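Local coordinates for protein cysteine protease S273R (African swine fever virus pig/Kenya/KEN-50/1950, PDB 6LJ9) that acts as a cysteine protease that probably matures the viral polyproteins pp220 and pp62 into core-shell proteins and dampens host innate immune signalling, at residues B[24-29]-B[73-78]; B[106-111]-B[137-142]; B[127-132]-B[206-211]; B[233-238]-B[260-265]. All blocks are in the same frame, centred on the assembly; numbering follows the deposited sequence.

Contact 1. Residues B[24-29]-B[73-78]; sequences CLSKKI and ETRFKA
C24 sits over one face of the F76 ring and L25 meets the same ring at its edge. The CB of C24 is 3.8 Å from the centroid of the F76 ring and 22° off its normal, a CH-pi approach displaced toward the rim. The SG of C24 lies farther out, 4.5 Å from that centroid and oblique to the ring, which makes a sulfur-aromatic contact. At the edge, CD2 of L25 lies in the ring plane, 3.6 Å from CE1 of F76. These residues belong to the helical N-terminal part of the chain, where the turn leading into helix 27-32 packs against the region where helix 68-75 gives way to loop; SG is also held by the C14-C24 disulfide. R75 reaches toward segment 24-29, its chain bent about CG-CD (chi3 63°), which brings NE to the carbonyl oxygen of C24 at the edge of the guanidinium. As modelled, R75 NE donates to C24 O at 2.4 Å, a bond too short to trust, so its 164° angle is equally doubtful. S26 presents its CA to one face of the guanidinium, 4.0 Å above the plane, while its OG lies 3.2 Å from CD of R75. S26 occupies the N-cap position of helix 27-32 without a capping bond from its side chain, and its backbone N is hydrogen-bonded to E71.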
loop_
_atom_site.group_PDB
_atom_site.type_symbol
_atom_site.label_atom_id
_atom_site.label_comp_id
_atom_site.label_asym_id
_atom_site.label_seq_id
_atom_site.Cartn_x
_atom_site.Cartn_y
_atom_site.Cartn_z
ATOM N N CYS B 24 23.837 1.163 -2.742
ATOM C CA CYS B 24 22.901 2.244 -2.460
ATOM C C CYS B 24 23.164 3.482 -3.305
ATOM O O CYS B 24 22.281 4.339 -3.416
ATOM C CB CYS B 24 22.951 2.635 -0.980
ATOM S SG CYS B 24 23.151 1.283 0.204
ATOM N N LEU B 25 24.346 3.595 -3.903
ATOM C CA LEU B 25 24.737 4.814 -4.597
ATOM C C LEU B 25 24.150 4.862 -6.002
ATOM O O LEU B 25 23.888 3.832 -6.629
ATOM C CB LEU B 25 26.260 4.920 -4.673
ATOM C CG LEU B 25 27.003 5.002 -3.338
ATOM C CD1 LEU B 25 28.502 4.842 -3.540
ATOM C CD2 LEU B 25 26.694 6.314 -2.640
ATOM N N SER B 26 23.947 6.083 -6.494
ATOM C CA SER B 26 23.539 6.267 -7.878
ATOM C C SER B 26 24.635 5.767 -8.813
ATOM O O SER B 26 25.821 5.768 -8.472
ATOM C CB SER B 26 23.238 7.741 -8.158
ATOM O OG SER B 26 22.247 8.236 -7.274
ATOM N N LYS B 27 24.224 5.333 -10.007
ATOM C CA LYS B 27 25.179 4.784 -10.962
ATOM C C LYS B 27 26.171 5.826 -11.462
ATOM O O LYS B 27 27.265 5.459 -11.900
ATOM C CB LYS B 27 24.435 4.143 -12.134
ATOM C CG LYS B 27 23.729 2.851 -11.751
ATOM C CD LYS B 27 23.062 2.185 -12.939
ATOM C CE LYS B 27 22.563 0.798 -12.564
ATOM N NZ LYS B 27 21.697 0.827 -11.353
ATOM N N LYS B 28 25.821 7.112 -11.400
ATOM C CA LYS B 28 26.809 8.151 -11.669
ATOM C C LYS B 28 27.811 8.253 -10.525
ATOM O O LYS B 28 29.024 8.319 -10.752
ATOM C CB LYS B 28 26.119 9.497 -11.895
ATOM C CG LYS B 28 27.086 10.669 -11.982
ATOM C CD LYS B 28 26.359 12.004 -11.924
ATOM C CE LYS B 28 27.343 13.163 -11.932
ATOM N NZ LYS B 28 26.663 14.480 -11.797
ATOM N N ILE B 29 27.316 8.264 -9.285
ATOM C CA ILE B 29 28.193 8.363 -8.121
ATOM C C ILE B 29 29.066 7.122 -7.996
ATOM O O ILE B 29 30.213 7.201 -7.532
ATOM C CB ILE B 29 27.355 8.609 -6.849
ATOM C CG1 ILE B 29 26.614 9.943 -6.956
ATOM C CG2 ILE B 29 28.230 8.591 -5.603
ATOM C CD1 ILE B 29 27.524 11.131 -7.182
ATOM N N GLU B 73 20.615 11.579 1.931
ATOM C CA GLU B 73 19.241 11.821 2.358
ATOM C C GLU B 73 18.226 11.039 1.533
ATOM O O GLU B 73 17.128 10.757 2.025
ATOM C CB GLU B 73 18.912 13.313 2.286
ATOM C CG GLU B 73 19.767 14.193 3.181
ATOM C CD GLU B 73 19.207 15.597 3.321
ATOM O OE1 GLU B 73 18.586 15.888 4.366
ATOM O OE2 GLU B 73 19.377 16.404 2.384
ATOM N N THR B 74 18.561 10.682 0.291
ATOM C CA THR B 74 17.593 10.079 -0.614
ATOM C C THR B 74 17.819 8.599 -0.883
ATOM O O THR B 74 16.859 7.904 -1.228
ATOM C CB THR B 74 17.584 10.821 -1.958
ATOM O OG1 THR B 74 18.883 10.743 -2.559
ATOM C CG2 THR B 74 17.209 12.282 -1.760
ATOM N N ARG B 75 19.046 8.098 -0.739
ATOM C CA ARG B 75 19.346 6.713 -1.069
ATOM C C ARG B 75 19.895 5.907 0.101
ATOM O O ARG B 75 20.200 4.723 -0.076
ATOM C CB ARG B 75 20.335 6.648 -2.240
ATOM C CG ARG B 75 19.805 7.258 -3.527
ATOM C CD ARG B 75 20.739 6.986 -4.693
ATOM N NE ARG B 75 20.862 5.559 -4.974
ATOM C CZ ARG B 75 20.120 4.906 -5.863
ATOM N NH1 ARG B 75 19.198 5.551 -6.564
ATOM N NH2 ARG B 75 20.302 3.605 -6.054
ATOM N N PHE B 76 20.030 6.505 1.281
ATOM C CA PHE B 76 20.486 5.798 2.466
ATOM C C PHE B 76 19.468 5.957 3.586
ATOM O O PHE B 76 18.629 6.862 3.570
ATOM C CB PHE B 76 21.853 6.311 2.939
ATOM C CG PHE B 76 22.998 5.898 2.059
ATOM C CD1 PHE B 76 23.317 6.629 0.927
ATOM C CD2 PHE B 76 23.762 4.786 2.372
ATOM C CE1 PHE B 76 24.373 6.256 0.118
ATOM C CE2 PHE B 76 24.820 4.408 1.568
ATOM C CZ PHE B 76 25.126 5.143 0.438
ATOM N N LYS B 77 19.550 5.058 4.563
ATOM C CA LYS B 77 18.730 5.192 5.753
ATOM C C LYS B 77 19.260 6.330 6.624
ATOM O O LYS B 77 20.363 6.845 6.426
ATOM C CB LYS B 77 18.695 3.878 6.533
ATOM C CG LYS B 77 17.933 2.766 5.829
ATOM C CD LYS B 77 17.980 1.467 6.616
ATOM C CE LYS B 77 17.108 0.399 5.970
ATOM N NZ LYS B 77 17.258 -0.927 6.634
ATOM N N ALA B 78 18.448 6.728 7.601
ATOM C CA ALA B 78 18.810 7.844 8.456
ATOM C C ALA B 78 20.017 7.488 9.324
ATOM O O ALA B 78 20.211 6.326 9.686
ATOM C CB ALA B 78 17.633 8.238 9.344
#

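Contact 2. Residues B[106-111]-B[137-142]; sequences KFFNCP and ELQYVE
The carboxamide nitrogen of Q139 donates twice into strand 107-109, an outermost strand of the five-stranded mixed sheet, from strand 139-141 of a separate two-stranded antiparallel sheet. One N-H of Q139 NE2 runs almost straight (172°) to F107 O over 3.0 Å, in the carbonyl plane and on a lone pair. The other meets OD1 of N109 at 2.8 Å from Q139 NE2, less straight and tilted from the amide carbonyl plane. Both acceptors stay close to the amide plane of Q139, so the pair of bonds fixes the rotation of that group. The N109 side chain returns a bond to strand 139-141: its ND2 donates to Y140 O over 3.3 Å, approaching from above the carbonyl plane. A first torsion that places CG between the backbone N and carbonyl carbon (chi1 52°) turns the N109 amide toward this strand. The short strands run nearly perpendicular (101°), and side chains do much of the bonding between them. Around this polar centre, R148 bonds to F107 O and, weakly, to OE1 of Q139. Farther out, CB of Q139 covers one face of the F108 ring, 4.0 Å from its centroid, while CB of E137 comes within 3.7 Å of F108 CE2. A water completes the bridge, donating to N109 O at 2.9 Å and accepting from Y140 N at 3.2 Å.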
loop_
_atom_site.group_PDB
_atom_site.type_symbol
_atom_site.label_atom_id
_atom_site.label_comp_id
_atom_site.label_asym_id
_atom_site.label_seq_id
_atom_site.Cartn_x
_atom_site.Cartn_y
_atom_site.Cartn_z
ATOM N N LYS B 106 0.448 5.135 1.950
ATOM C CA LYS B 106 -0.771 5.467 2.680
ATOM C C LYS B 106 -0.505 5.661 4.168
ATOM O O LYS B 106 -1.417 5.504 4.986
ATOM C CB LYS B 106 -1.839 4.392 2.463
ATOM C CG LYS B 106 -2.352 4.301 1.034
ATOM C CD LYS B 106 -3.626 3.470 0.953
ATOM C CE LYS B 106 -4.144 3.382 -0.476
ATOM N NZ LYS B 106 -3.221 2.619 -1.363
ATOM N N PHE B 107 0.728 5.998 4.531
ATOM C CA PHE B 107 1.141 6.161 5.917
ATOM C C PHE B 107 1.409 7.632 6.199
ATOM O O PHE B 107 2.146 8.288 5.454
ATOM C CB PHE B 107 2.388 5.322 6.208
ATOM C CG PHE B 107 3.042 5.639 7.520
ATOM C CD1 PHE B 107 2.405 5.350 8.714
ATOM C CD2 PHE B 107 4.302 6.215 7.559
ATOM C CE1 PHE B 107 3.007 5.637 9.925
ATOM C CE2 PHE B 107 4.910 6.505 8.766
ATOM C CZ PHE B 107 4.261 6.215 9.950
ATOM N N PHE B 108 0.810 8.147 7.270
ATOM C CA PHE B 108 0.968 9.541 7.667
ATOM C C PHE B 108 1.953 9.599 8.829
ATOM O O PHE B 108 1.680 9.071 9.911
ATOM C CB PHE B 108 -0.377 10.154 8.053
ATOM C CG PHE B 108 -0.330 11.645 8.250
ATOM C CD1 PHE B 108 0.080 12.188 9.457
ATOM C CD2 PHE B 108 -0.704 12.504 7.230
ATOM C CE1 PHE B 108 0.124 13.557 9.643
ATOM C CE2 PHE B 108 -0.665 13.877 7.409
ATOM C CZ PHE B 108 -0.249 14.403 8.618
ATOM N N ASN B 109 3.096 10.241 8.604
ATOM C CA ASN B 109 4.101 10.413 9.641
ATOM C C ASN B 109 3.894 11.766 10.312
ATOM O O ASN B 109 3.801 12.793 9.633
ATOM C CB ASN B 109 5.507 10.303 9.052
ATOM C CG ASN B 109 5.715 11.222 7.870
ATOM O OD1 ASN B 109 5.082 11.062 6.826
ATOM N ND2 ASN B 109 6.605 12.196 8.024
ATOM N N CYS B 110 3.808 11.762 11.638
ATOM C CA CYS B 110 3.497 12.988 12.357
ATOM C C CYS B 110 4.661 13.973 12.234
ATOM O O CYS B 110 5.822 13.553 12.175
ATOM C CB CYS B 110 3.213 12.683 13.829
ATOM S SG CYS B 110 4.592 11.941 14.716
ATOM N N PRO B 111 4.390 15.286 12.174
ATOM C CA PRO B 111 5.488 16.254 12.017
ATOM C C PRO B 111 6.409 16.321 13.226
ATOM O O PRO B 111 6.192 15.640 14.233
ATOM C CB PRO B 111 4.757 17.586 11.797
ATOM C CG PRO B 111 3.408 17.213 11.311
ATOM C CD PRO B 111 3.072 15.918 12.006
ATOM N N GLU B 137 -4.273 16.774 4.843
ATOM C CA GLU B 137 -3.303 17.200 5.840
ATOM C C GLU B 137 -1.899 17.140 5.256
ATOM O O GLU B 137 -1.553 16.196 4.540
ATOM C CB GLU B 137 -3.380 16.327 7.097
ATOM C CG GLU B 137 -4.559 16.634 8.006
ATOM C CD GLU B 137 -4.335 17.864 8.866
ATOM O OE1 GLU B 137 -5.271 18.267 9.589
ATOM O OE2 GLU B 137 -3.221 18.428 8.825
ATOM N N LEU B 138 -1.095 18.154 5.567
ATOM C CA LEU B 138 0.281 18.210 5.096
ATOM C C LEU B 138 1.162 17.270 5.909
ATOM O O LEU B 138 1.200 17.348 7.141
ATOM C CB LEU B 138 0.823 19.636 5.184
ATOM C CG LEU B 138 0.514 20.603 4.041
ATOM C CD1 LEU B 138 0.944 22.008 4.422
ATOM C CD2 LEU B 138 1.214 20.162 2.767
ATOM N N GLN B 139 1.858 16.378 5.215
ATOM C CA GLN B 139 2.932 15.578 5.779
ATOM C C GLN B 139 4.199 15.834 4.976
ATOM O O GLN B 139 4.163 16.405 3.882
ATOM C CB GLN B 139 2.583 14.084 5.779
ATOM C CG GLN B 139 2.528 13.451 4.402
ATOM C CD GLN B 139 2.120 11.995 4.463
ATOM O OE1 GLN B 139 1.043 11.623 4.000
ATOM N NE2 GLN B 139 2.978 11.162 5.040
ATOM N N TYR B 140 5.330 15.408 5.524
ATOM C CA TYR B 140 6.629 15.703 4.930
ATOM C C TYR B 140 7.320 14.393 4.571
ATOM O O TYR B 140 7.871 13.706 5.436
ATOM C CB TYR B 140 7.462 16.568 5.869
ATOM C CG TYR B 140 6.892 17.963 5.986
ATOM C CD1 TYR B 140 5.921 18.261 6.932
ATOM C CD2 TYR B 140 7.298 18.972 5.124
ATOM C CE1 TYR B 140 5.385 19.531 7.031
ATOM C CE2 TYR B 140 6.770 20.245 5.215
ATOM C CZ TYR B 140 5.813 20.520 6.169
ATOM O OH TYR B 140 5.285 21.788 6.261
ATOM N N VAL B 141 7.271 14.061 3.283
ATOM C CA VAL B 141 7.907 12.878 2.721
ATOM C C VAL B 141 9.153 13.334 1.978
ATOM O O VAL B 141 9.086 14.256 1.154
ATOM C CB VAL B 141 6.944 12.120 1.791
ATOM C CG1 VAL B 141 7.625 10.908 1.193
ATOM C CG2 VAL B 141 5.690 11.715 2.551
ATOM N N GLU B 142 10.281 12.686 2.263
ATOM C CA GLU B 142 11.611 13.163 1.855
ATOM C C GLU B 142 11.760 14.550 2.478
ATOM O O GLU B 142 11.548 14.693 3.693
ATOM C CB GLU B 142 11.772 13.097 0.338
ATOM C CG GLU B 142 11.271 11.807 -0.292
ATOM C CD GLU B 142 11.712 11.650 -1.735
ATOM O OE1 GLU B 142 12.801 12.153 -2.082
ATOM O OE2 GLU B 142 10.969 11.026 -2.523
HETATM O O HOH W 1 5.413 15.036 8.696
#

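Contact 3. Residues B[127-132]-B[206-211]; sequences VDMVKV and QQLLKI
A helix N-terminus with its N-cap, D128, packs here against the C-terminal part of helix 195-208. The cap is explicit: D128 OD1 accepts from V130 N at 3.2 Å, on the anti side of the carboxylate. The neighbouring amide is taken across the contact, M129 N donating to OE1 of Q207 over 3.3 Å, with the donor 38° above the plane of the Q207 carbonyl. Q207 reaches this point because its chain is extended beyond CG (chi2 -177°). Its amide then lies nearly parallel to the D128 carboxylate, the planes 17° apart, although D128 OD1 and Q207 OE1, both acceptors, make no bond to each other. Next to this polar patch, CG2 of V130 presses on the backbone at Q207, 3.2 Å from Q207 O, while its CG1 slides past I211, 3.9 Å from CG2 of that residue. M129, a selenomethionine, crosses L208 obliquely, CG of M129 lying 3.7 Å from CD2 of L208. M129 also touches V204 and W200, about one and two turns back from L208 along helix 195-208; L208 and I211 rest on W181 of strand 181-186, and V127 and V132 on F108 of strand 107-109.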
loop_
_atom_site.group_PDB
_atom_site.type_symbol
_atom_site.label_atom_id
_atom_site.label_comp_id
_atom_site.label_asym_id
_atom_site.label_seq_id
_atom_site.Cartn_x
_atom_site.Cartn_y
_atom_site.Cartn_z
ATOM N N VAL B 127 -3.550 18.210 14.060
ATOM C CA VAL B 127 -3.853 17.221 13.035
ATOM C C VAL B 127 -5.313 16.808 13.167
ATOM O O VAL B 127 -5.851 16.698 14.275
ATOM C CB VAL B 127 -2.901 16.014 13.143
ATOM C CG1 VAL B 127 -3.223 15.157 14.366
ATOM C CG2 VAL B 127 -2.937 15.188 11.872
ATOM N N ASP B 128 -5.973 16.617 12.029
ATOM C CA ASP B 128 -7.357 16.157 11.980
ATOM C C ASP B 128 -7.354 14.802 11.286
ATOM O O ASP B 128 -7.092 14.718 10.081
ATOM C CB ASP B 128 -8.245 17.164 11.250
ATOM C CG ASP B 128 -9.730 16.889 11.434
ATOM O OD1 ASP B 128 -10.109 15.712 11.607
ATOM O OD2 ASP B 128 -10.521 17.855 11.402
HETATM N N MSE B 129 -7.638 13.747 12.045
HETATM C CA MSE B 129 -7.524 12.379 11.547
HETATM C C MSE B 129 -8.456 12.119 10.368
HETATM O O MSE B 129 -8.157 11.295 9.503
HETATM C CB MSE B 129 -7.803 11.378 12.669
HETATM C CG MSE B 129 -7.091 10.046 12.495
HETATM SE SE MSE B 129 -5.161 10.264 12.311
HETATM C CE MSE B 129 -4.802 11.203 13.982
ATOM N N VAL B 130 -9.588 12.825 10.336
ATOM C CA VAL B 130 -10.483 12.732 9.187
ATOM C C VAL B 130 -9.838 13.363 7.960
ATOM O O VAL B 130 -9.881 12.800 6.860
ATOM C CB VAL B 130 -11.841 13.381 9.507
ATOM C CG1 VAL B 130 -12.724 13.402 8.268
ATOM C CG2 VAL B 130 -12.525 12.637 10.638
ATOM N N LYS B 131 -9.233 14.542 8.125
ATOM C CA LYS B 131 -8.520 15.162 7.013
ATOM C C LYS B 131 -7.303 14.336 6.610
ATOM O O LYS B 131 -6.900 14.354 5.442
ATOM C CB LYS B 131 -8.105 16.589 7.376
ATOM C CG LYS B 131 -9.256 17.505 7.774
ATOM C CD LYS B 131 -8.750 18.874 8.213
ATOM C CE LYS B 131 -8.570 19.822 7.040
ATOM N NZ LYS B 131 -9.879 20.353 6.572
ATOM N N VAL B 132 -6.712 13.606 7.559
ATOM C CA VAL B 132 -5.633 12.678 7.224
ATOM C C VAL B 132 -6.156 11.572 6.320
ATOM O O VAL B 132 -5.535 11.218 5.311
ATOM C CB VAL B 132 -5.000 12.105 8.505
ATOM C CG1 VAL B 132 -4.045 10.969 8.168
ATOM C CG2 VAL B 132 -4.277 13.194 9.267
ATOM N N GLN B 206 -13.680 10.268 18.394
ATOM C CA GLN B 206 -14.896 10.980 18.012
ATOM C C GLN B 206 -14.815 11.481 16.577
ATOM O O GLN B 206 -15.814 11.467 15.848
ATOM C CB GLN B 206 -15.155 12.141 18.970
ATOM C CG GLN B 206 -15.677 11.711 20.325
ATOM C CD GLN B 206 -16.994 10.969 20.231
ATOM O OE1 GLN B 206 -17.892 11.366 19.489
ATOM N NE2 GLN B 206 -17.113 9.878 20.980
ATOM N N GLN B 207 -13.632 11.935 16.155
ATOM C CA GLN B 207 -13.453 12.359 14.771
ATOM C C GLN B 207 -13.661 11.193 13.813
ATOM O O GLN B 207 -14.406 11.305 12.832
ATOM C CB GLN B 207 -12.062 12.967 14.584
ATOM C CG GLN B 207 -11.858 14.297 15.289
ATOM C CD GLN B 207 -10.488 14.893 15.023
ATOM O OE1 GLN B 207 -9.544 14.180 14.679
ATOM N NE2 GLN B 207 -10.376 16.206 15.178
ATOM N N LEU B 208 -13.018 10.057 14.092
ATOM C CA LEU B 208 -13.120 8.910 13.195
ATOM C C LEU B 208 -14.511 8.289 13.221
ATOM O O LEU B 208 -14.922 7.659 12.240
ATOM C CB LEU B 208 -12.061 7.869 13.555
ATOM C CG LEU B 208 -10.620 8.298 13.273
ATOM C CD1 LEU B 208 -9.645 7.198 13.655
ATOM C CD2 LEU B 208 -10.460 8.681 11.809
ATOM N N LEU B 209 -15.249 8.453 14.321
ATOM C CA LEU B 209 -16.622 7.963 14.376
ATOM C C LEU B 209 -17.554 8.721 13.441
ATOM O O LEU B 209 -18.703 8.297 13.266
ATOM C CB LEU B 209 -17.155 8.040 15.808
ATOM C CG LEU B 209 -16.803 6.874 16.733
ATOM C CD1 LEU B 209 -17.302 7.140 18.144
ATOM C CD2 LEU B 209 -17.381 5.574 16.194
ATOM N N LYS B 210 -17.096 9.826 12.847
ATOM C CA LYS B 210 -17.894 10.562 11.874
ATOM C C LYS B 210 -17.812 9.960 10.475
ATOM O O LYS B 210 -18.711 10.198 9.661
ATOM C CB LYS B 210 -17.455 12.031 11.831
ATOM C CG LYS B 210 -17.623 12.790 13.148
ATOM C CD LYS B 210 -17.208 14.244 12.991
ATOM C CE LYS B 210 -15.724 14.351 12.640
ATOM N NZ LYS B 210 -15.327 15.704 12.184
ATOM N N ILE B 211 -16.766 9.189 10.178
ATOM C CA ILE B 211 -16.596 8.570 8.869
ATOM C C ILE B 211 -16.516 7.054 8.941
ATOM O O ILE B 211 -16.410 6.404 7.896
ATOM C CB ILE B 211 -15.358 9.130 8.136
ATOM C CG1 ILE B 211 -14.080 8.751 8.883
ATOM C CG2 ILE B 211 -15.457 10.641 7.992
ATOM C CD1 ILE B 211 -12.818 9.178 8.170
#

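Contact 4. Residues B[233-238]-B[260-265]; sequences GPYSLF and EEMYKF
P234 O accepts the helical hydrogen bond from F238 N at 2.9 Å and also faces the crossing helix, with CD2 of F265 3.8 Å from P234 O. Helix 232-244 carries the probable nucleophile C232 at its start, consistent with the catalytic domain of the Ulp1 protease family, and the axes of segments 233-238 and 260-265, within helices 232-244 and 259-269, cross at 80°. No hydrogen bond joins the two segments; the selenomethionine M262 does most of the joining. Its chain, bent at chi2 (-65°) and again at chi3, is folded so that different atoms serve different rings. CG of M262 stands over the middle of the Y235 ring, 3.4 Å from its centroid, and CE of M262 over the middle of the F238 ring, 3.5 Å from that centroid. Between them SE makes Met-aromatic contacts, over the face of Y235 and oblique to F238. F238 in turn points its edge at the face of F265, an edge-to-face pair with centroids 5.1 Å apart and planes at 83°. The hydroxyl of Y235 is bonded to I257 O, and its side chain touches Q226, a predicted substrate-binding residue, which places this packing beside the probable active site. I3 and L4 of helix 3-6 cover F238. Beside the selenomethionine, CB of P234 lies 3.7 Å from M262 O.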
loop_
_atom_site.group_PDB
_atom_site.type_symbol
_atom_site.label_atom_id
_atom_site.label_comp_id
_atom_site.label_asym_id
_atom_site.label_seq_id
_atom_site.Cartn_x
_atom_site.Cartn_y
_atom_site.Cartn_z
ATOM N N GLY B 233 13.360 3.481 22.317
ATOM C CA GLY B 233 13.316 4.065 20.999
ATOM C C GLY B 233 13.096 3.024 19.918
ATOM O O GLY B 233 12.135 3.096 19.145
ATOM N N PRO B 234 13.998 2.038 19.834
ATOM C CA PRO B 234 13.776 0.936 18.881
ATOM C C PRO B 234 12.465 0.199 19.099
ATOM O O PRO B 234 11.852 -0.257 18.126
ATOM C CB PRO B 234 14.985 0.025 19.122
ATOM C CG PRO B 234 16.048 0.949 19.598
ATOM C CD PRO B 234 15.346 1.989 20.425
ATOM N N TYR B 235 12.023 0.057 20.351
ATOM C CA TYR B 235 10.739 -0.588 20.614
ATOM C C TYR B 235 9.596 0.182 19.966
ATOM O O TYR B 235 8.716 -0.409 19.328
ATOM C CB TYR B 235 10.507 -0.712 22.121
ATOM C CG TYR B 235 10.902 -2.044 22.720
ATOM C CD1 TYR B 235 10.132 -3.180 22.507
ATOM C CD2 TYR B 235 12.030 -2.159 23.520
ATOM C CE1 TYR B 235 10.485 -4.395 23.061
ATOM C CE2 TYR B 235 12.390 -3.368 24.078
ATOM C CZ TYR B 235 11.615 -4.483 23.846
ATOM O OH TYR B 235 11.973 -5.689 24.402
ATOM N N SER B 236 9.593 1.508 20.120
ATOM C CA SER B 236 8.497 2.314 19.591
ATOM C C SER B 236 8.490 2.311 18.067
ATOM O O SER B 236 7.423 2.251 17.445
ATOM C CB SER B 236 8.595 3.745 20.120
ATOM O OG SER B 236 8.639 3.763 21.536
ATOM N N LEU B 237 9.670 2.378 17.449
ATOM C CA LEU B 237 9.740 2.354 15.992
ATOM C C LEU B 237 9.367 0.985 15.440
ATOM O O LEU B 237 8.739 0.887 14.380
ATOM C CB LEU B 237 11.138 2.759 15.527
ATOM C CG LEU B 237 11.476 4.249 15.575
ATOM C CD1 LEU B 237 12.928 4.466 15.199
ATOM C CD2 LEU B 237 10.562 5.030 14.646
ATOM N N PHE B 238 9.747 -0.086 16.143
ATOM C CA PHE B 238 9.435 -1.430 15.669
ATOM C C PHE B 238 7.936 -1.696 15.702
ATOM O O PHE B 238 7.407 -2.396 14.831
ATOM C CB PHE B 238 10.179 -2.473 16.503
ATOM C CG PHE B 238 9.855 -3.893 16.130
ATOM C CD1 PHE B 238 10.496 -4.504 15.065
ATOM C CD2 PHE B 238 8.916 -4.619 16.845
ATOM C CE1 PHE B 238 10.202 -5.811 14.717
ATOM C CE2 PHE B 238 8.619 -5.926 16.502
ATOM C CZ PHE B 238 9.263 -6.521 15.437
ATOM N N GLU B 260 17.062 -7.984 22.955
ATOM C CA GLU B 260 18.016 -8.480 21.967
ATOM C C GLU B 260 17.476 -8.327 20.552
ATOM O O GLU B 260 18.199 -7.897 19.646
ATOM C CB GLU B 260 18.353 -9.941 22.255
ATOM C CG GLU B 260 19.284 -10.579 21.244
ATOM C CD GLU B 260 19.402 -12.078 21.434
ATOM O OE1 GLU B 260 18.552 -12.654 22.146
ATOM O OE2 GLU B 260 20.343 -12.680 20.874
ATOM N N GLU B 261 16.206 -8.678 20.345
ATOM C CA GLU B 261 15.593 -8.502 19.032
ATOM C C GLU B 261 15.514 -7.033 18.640
ATOM O O GLU B 261 15.631 -6.699 17.456
ATOM C CB GLU B 261 14.199 -9.129 19.018
ATOM C CG GLU B 261 14.058 -10.330 18.100
ATOM C CD GLU B 261 12.736 -11.046 18.290
ATOM O OE1 GLU B 261 12.376 -11.327 19.453
ATOM O OE2 GLU B 261 12.053 -11.319 17.280
HETATM N N MSE B 262 15.323 -6.144 19.609
HETATM C CA MSE B 262 15.221 -4.719 19.320
HETATM C C MSE B 262 16.588 -4.094 19.084
HETATM O O MSE B 262 16.714 -3.127 18.333
HETATM C CB MSE B 262 14.499 -3.995 20.454
HETATM C CG MSE B 262 13.071 -4.461 20.669
HETATM SE SE MSE B 262 11.897 -4.061 19.163
HETATM C CE MSE B 262 12.086 -5.712 18.137
ATOM N N TYR B 263 17.616 -4.646 19.734
ATOM C CA TYR B 263 18.973 -4.185 19.461
ATOM C C TYR B 263 19.399 -4.557 18.048
ATOM O O TYR B 263 20.093 -3.784 17.377
ATOM C CB TYR B 263 19.948 -4.761 20.487
ATOM C CG TYR B 263 21.368 -4.275 20.304
ATOM C CD1 TYR B 263 21.751 -3.014 20.742
ATOM C CD2 TYR B 263 22.325 -5.074 19.693
ATOM C CE1 TYR B 263 23.047 -2.563 20.578
ATOM C CE2 TYR B 263 23.624 -4.632 19.523
ATOM C CZ TYR B 263 23.980 -3.375 19.968
ATOM O OH TYR B 263 25.271 -2.927 19.803
ATOM N N LYS B 264 18.991 -5.739 17.578
ATOM C CA LYS B 264 19.243 -6.107 16.190
ATOM C C LYS B 264 18.413 -5.263 15.233
ATOM O O LYS B 264 18.807 -5.072 14.077
ATOM C CB LYS B 264 18.954 -7.592 15.977
ATOM C CG LYS B 264 19.908 -8.527 16.702
ATOM C CD LYS B 264 19.535 -9.982 16.466
ATOM C CE LYS B 264 20.507 -10.922 17.159
ATOM N NZ LYS B 264 20.112 -12.349 16.994
ATOM N N PHE B 265 17.268 -4.753 15.693
ATOM C CA PHE B 265 16.445 -3.889 14.856
ATOM C C PHE B 265 17.115 -2.550 14.581
ATOM O O PHE B 265 16.733 -1.865 13.624
ATOM C CB PHE B 265 15.078 -3.676 15.510
ATOM C CG PHE B 265 14.113 -2.898 14.662
ATOM C CD1 PHE B 265 13.721 -3.377 13.422
ATOM C CD2 PHE B 265 13.590 -1.695 15.105
ATOM C CE1 PHE B 265 12.833 -2.667 12.637
ATOM C CE2 PHE B 265 12.699 -0.981 14.325
ATOM C CZ PHE B 265 12.322 -1.468 13.089
#

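From the N terminus, contact 1 comes first and closes a largely helical loop between 24-29 and 73-78 before any other contact opens. The chain then passes through helix 90-103 to 106-111, where contact 2 begins. Contact 3 opens at 127-132, before contact 2 closes at 137-142, and itself closes only at 206-211, so these two cross. They also touch: E137 OE1 probably accepts from D128 N, and F108 packs on V132. Together they tie the two-stranded sheet, helix 129-134 and helix 195-208 to the five-stranded sheet. Contact 4 follows in series, joining helices 232-244 and 259-269, with its centre about 30 Å from that of contact 3.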